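Cortical-lytic enzyme (Bacillus cereus, PDB 4S3J) acts as an N-acetylglucosaminidase in spore cortex peptidoglycan degradation during germination, probably cleaving only partially degraded material and recognising muramic acid delta-lactam. Local coordinates at residues F141-L149 against I195-T206. Sequence-based numbering, arbitrary orientation.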
loop_
_atom_site.group_PDB
_atom_site.type_symbol
_atom_site.label_atom_id
_atom_site.label_comp_id
_atom_site.label_asym_id
_atom_site.label_seq_id
_atom_site.Cartn_x
_atom_site.Cartn_y
_atom_site.Cartn_z
ATOM N N PHE A 141 -2.042 12.800 -14.862
ATOM C CA PHE A 141 -2.288 13.483 -16.137
ATOM C C PHE A 141 -3.670 13.071 -16.611
ATOM O O PHE A 141 -3.935 11.875 -16.739
ATOM C CB PHE A 141 -1.266 13.079 -17.187
ATOM C CG PHE A 141 0.118 13.618 -16.964
ATOM C CD1 PHE A 141 0.898 13.152 -15.906
ATOM C CD2 PHE A 141 0.662 14.556 -17.828
ATOM C CE1 PHE A 141 2.171 13.630 -15.715
ATOM C CE2 PHE A 141 1.954 15.035 -17.632
ATOM C CZ PHE A 141 2.704 14.567 -16.576
ATOM N N GLU A 142 -4.548 14.031 -16.889
ATOM C CA GLU A 142 -5.901 13.718 -17.324
ATOM C C GLU A 142 -5.976 13.741 -18.847
ATOM O O GLU A 142 -5.580 14.719 -19.467
ATOM C CB GLU A 142 -6.905 14.703 -16.709
ATOM C CG GLU A 142 -6.860 14.628 -15.169
ATOM C CD GLU A 142 -7.822 15.554 -14.438
ATOM O OE1 GLU A 142 -8.465 16.410 -15.075
ATOM O OE2 GLU A 142 -7.919 15.418 -13.195
ATOM N N ALA A 143 -6.456 12.647 -19.426
ATOM C CA ALA A 143 -6.648 12.531 -20.866
ATOM C C ALA A 143 -7.747 13.478 -21.302
ATOM O O ALA A 143 -8.715 13.676 -20.571
ATOM C CB ALA A 143 -7.003 11.112 -21.224
ATOM N N LYS A 144 -7.607 14.025 -22.509
ATOM C CA LYS A 144 -8.577 14.966 -23.088
ATOM C C LYS A 144 -9.094 14.424 -24.403
ATOM O O LYS A 144 -8.451 13.592 -25.027
ATOM C CB LYS A 144 -7.931 16.346 -23.261
ATOM C CG LYS A 144 -7.675 17.014 -21.920
ATOM C CD LYS A 144 -6.656 18.144 -21.971
ATOM C CE LYS A 144 -6.957 19.242 -22.967
ATOM N NZ LYS A 144 -5.750 20.116 -23.098
ATOM N N ARG A 145 -10.254 14.928 -24.824
ATOM C CA ARG A 145 -10.937 14.409 -26.002
ATOM C C ARG A 145 -10.229 14.737 -27.314
ATOM O O ARG A 145 -10.555 14.147 -28.350
ATOM C CB ARG A 145 -12.365 14.943 -26.027
ATOM C CG ARG A 145 -13.259 14.282 -24.991
ATOM C CD ARG A 145 -14.644 14.917 -24.951
ATOM N NE ARG A 145 -15.408 14.414 -23.809
ATOM C CZ ARG A 145 -16.697 14.099 -23.829
ATOM N NH1 ARG A 145 -17.432 14.278 -24.939
ATOM N NH2 ARG A 145 -17.269 13.629 -22.727
ATOM N N ASP A 146 -9.275 15.667 -27.283
ATOM C CA ASP A 146 -8.456 15.963 -28.463
ATOM C C ASP A 146 -7.134 15.195 -28.457
ATOM O O ASP A 146 -6.284 15.419 -29.309
ATOM C CB ASP A 146 -8.208 17.471 -28.570
ATOM C CG ASP A 146 -7.419 18.039 -27.411
ATOM O OD1 ASP A 146 -7.130 17.304 -26.451
ATOM O OD2 ASP A 146 -7.120 19.253 -27.450
ATOM N N GLY A 147 -6.978 14.267 -27.521
ATOM C CA GLY A 147 -5.802 13.424 -27.479
ATOM C C GLY A 147 -4.594 14.075 -26.836
ATOM O O GLY A 147 -3.475 13.623 -27.041
ATOM N N THR A 148 -4.811 15.153 -26.093
ATOM C CA THR A 148 -3.738 15.784 -25.332
ATOM C C THR A 148 -3.934 15.429 -23.859
ATOM O O THR A 148 -4.928 14.791 -23.497
ATOM C CB THR A 148 -3.713 17.334 -25.512
ATOM O OG1 THR A 148 -4.885 17.927 -24.938
ATOM C CG2 THR A 148 -3.592 17.702 -26.991
ATOM N N LEU A 149 -2.969 15.829 -23.032
ATOM C CA LEU A 149 -2.982 15.571 -21.597
ATOM C C LEU A 149 -2.986 16.881 -20.815
ATOM O O LEU A 149 -2.296 17.831 -21.188
ATOM C CB LEU A 149 -1.753 14.754 -21.192
ATOM C CG LEU A 149 -1.553 13.341 -21.785
ATOM C CD1 LEU A 149 -0.144 12.799 -21.472
ATOM C CD2 LEU A 149 -2.588 12.372 -21.245
ATOM N N ILE A 195 -7.670 10.324 -33.234
ATOM C CA ILE A 195 -7.416 10.870 -31.900
ATOM C C ILE A 195 -6.493 9.951 -31.109
ATOM O O ILE A 195 -5.563 10.425 -30.465
ATOM C CB ILE A 195 -8.732 11.077 -31.136
ATOM C CG1 ILE A 195 -9.537 12.202 -31.793
ATOM C CG2 ILE A 195 -8.482 11.402 -29.664
ATOM C CD1 ILE A 195 -10.937 12.329 -31.292
ATOM N N GLN A 196 -6.725 8.644 -31.178
ATOM C CA GLN A 196 -5.905 7.700 -30.414
ATOM C C GLN A 196 -4.448 7.763 -30.878
ATOM O O GLN A 196 -3.532 7.672 -30.077
ATOM C CB GLN A 196 -6.453 6.274 -30.532
ATOM C CG GLN A 196 -5.715 5.277 -29.669
ATOM C CD GLN A 196 -6.278 3.875 -29.778
ATOM O OE1 GLN A 196 -5.579 2.948 -30.185
ATOM N NE2 GLN A 196 -7.528 3.705 -29.381
ATOM N N ASN A 197 -4.227 7.930 -32.182
ATOM C CA ASN A 197 -2.861 7.994 -32.689
ATOM C C ASN A 197 -2.133 9.232 -32.168
ATOM O O ASN A 197 -0.972 9.161 -31.753
ATOM C CB ASN A 197 -2.868 7.996 -34.222
ATOM C CG ASN A 197 -1.481 8.122 -34.810
ATOM O OD1 ASN A 197 -0.627 7.265 -34.596
ATOM N ND2 ASN A 197 -1.242 9.208 -35.541
ATOM N N LYS A 198 -2.843 10.354 -32.152
ATOM C CA LYS A 198 -2.315 11.604 -31.611
ATOM C C LYS A 198 -2.047 11.473 -30.117
ATOM O O LYS A 198 -1.034 11.942 -29.608
ATOM C CB LYS A 198 -3.301 12.748 -31.848
ATOM C CG LYS A 198 -2.868 14.088 -31.255
ATOM C CD LYS A 198 -3.793 15.231 -31.680
ATOM C CE LYS A 198 -3.471 16.515 -30.912
ATOM N NZ LYS A 198 -4.599 17.503 -30.918
ATOM N N PHE A 199 -2.975 10.816 -29.436
ATOM C CA PHE A 199 -2.882 10.570 -27.993
ATOM C C PHE A 199 -1.612 9.804 -27.654
ATOM O O PHE A 199 -0.844 10.214 -26.765
ATOM C CB PHE A 199 -4.141 9.810 -27.537
ATOM C CG PHE A 199 -4.289 9.646 -26.033
ATOM C CD1 PHE A 199 -4.195 10.739 -25.181
ATOM C CD2 PHE A 199 -4.600 8.417 -25.502
ATOM C CE1 PHE A 199 -4.364 10.593 -23.816
ATOM C CE2 PHE A 199 -4.773 8.260 -24.128
ATOM C CZ PHE A 199 -4.669 9.367 -23.294
ATOM N N ILE A 200 -1.381 8.694 -28.345
ATOM C CA ILE A 200 -0.209 7.870 -28.051
ATOM C C ILE A 200 1.064 8.657 -28.361
ATOM O O ILE A 200 2.036 8.596 -27.626
ATOM C CB ILE A 200 -0.234 6.543 -28.845
ATOM C CG1 ILE A 200 -1.429 5.705 -28.396
ATOM C CG2 ILE A 200 1.064 5.770 -28.652
ATOM C CD1 ILE A 200 -1.663 4.463 -29.199
ATOM N N THR A 201 1.053 9.416 -29.451
ATOM C CA THR A 201 2.193 10.261 -29.779
ATOM C C THR A 201 2.491 11.251 -28.653
ATOM O O THR A 201 3.646 11.406 -28.251
ATOM C CB THR A 201 1.942 11.024 -31.102
ATOM O OG1 THR A 201 1.908 10.080 -32.177
ATOM C CG2 THR A 201 3.038 12.026 -31.380
ATOM N N ASN A 202 1.456 11.894 -28.121
ATOM C CA ASN A 202 1.641 12.879 -27.051
ATOM C C ASN A 202 2.115 12.243 -25.746
ATOM O O ASN A 202 2.897 12.840 -24.998
ATOM C CB ASN A 202 0.350 13.661 -26.787
ATOM C CG ASN A 202 0.067 14.688 -27.861
ATOM O OD1 ASN A 202 0.990 15.262 -28.439
ATOM N ND2 ASN A 202 -1.213 14.920 -28.141
ATOM N N ILE A 203 1.610 11.044 -25.472
ATOM C CA ILE A 203 2.028 10.274 -24.295
ATOM C C ILE A 203 3.524 9.968 -24.356
ATOM O O ILE A 203 4.233 10.119 -23.359
ATOM C CB ILE A 203 1.225 8.963 -24.183
ATOM C CG1 ILE A 203 -0.222 9.282 -23.797
ATOM C CG2 ILE A 203 1.857 8.003 -23.159
ATOM C CD1 ILE A 203 -1.170 8.121 -23.998
ATOM N N LEU A 204 4.004 9.525 -25.512
ATOM C CA LEU A 204 5.418 9.188 -25.650
ATOM C C LEU A 204 6.305 10.425 -25.507
ATOM O O LEU A 204 7.361 10.356 -24.871
ATOM C CB LEU A 204 5.688 8.525 -26.993
ATOM C CG LEU A 204 4.973 7.205 -27.257
ATOM C CD1 LEU A 204 5.192 6.755 -28.699
ATOM C CD2 LEU A 204 5.442 6.155 -26.305
ATOM N N GLN A 205 5.891 11.546 -26.098
ATOM C CA GLN A 205 6.666 12.776 -25.973
ATOM C C GLN A 205 6.687 13.274 -24.526
ATOM O O GLN A 205 7.717 13.736 -24.049
ATOM C CB GLN A 205 6.100 13.878 -26.873
ATOM C CG GLN A 205 6.452 13.709 -28.333
ATOM C CD GLN A 205 5.693 14.668 -29.224
ATOM O OE1 GLN A 205 4.881 15.473 -28.750
ATOM N NE2 GLN A 205 5.953 14.591 -30.526
ATOM N N THR A 206 5.564 13.155 -23.826
ATOM C CA THR A 206 5.503 13.540 -22.409
ATOM C C THR A 206 6.406 12.642 -21.547
ATOM O O THR A 206 7.186 13.144 -20.736
ATOM C CB THR A 206 4.047 13.496 -21.884
ATOM O OG1 THR A 206 3.236 14.420 -22.617
ATOM C CG2 THR A 206 3.983 13.850 -20.401
HETATM O O HOH W 1 -5.261 20.314 -29.890
#
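N202 and K198, one turn apart on helix 193-210, grip successive carbonyls of the hairpin that follows strand 135-143. N202 ND2 donates to G147 O at 2.8 Å, nearly straight (168°); the acceptor lies in the plane of the amide, whereas the nitrogen sits above the carbonyl plane. The same oxygen receives a CA-H...O contact from F199 CA, 3.3 Å away, and lies at the edge of the F199 ring. K198 leaves the helix with CG opposite its backbone N (chi1 177°) and runs extended, bringing NZ to D146 O at 3.1 Å; a water links NZ to D146 OD2. Beyond these polar bonds, L149 CD2 and A143 CB both reach F199 CE1 and CZ obliquely, and I203 CD1 covers one ring face. F141 CE2 meets T206 CG2 at 3.6 Å.

The turn is braced from within: D146 OD1 accepts hydrogen bonds from T148 N, closing an Asx turn, and from T148 OG1 at 2.8 Å. Farther out, R145 pairs with E177, and I189 of helix 183-191 packs on A143 and F199. Here a type I turn, K144 to G147, at the end of a barrel strand is pinned to an outer helix of the glycosyl hydrolase family 18 TIM barrel.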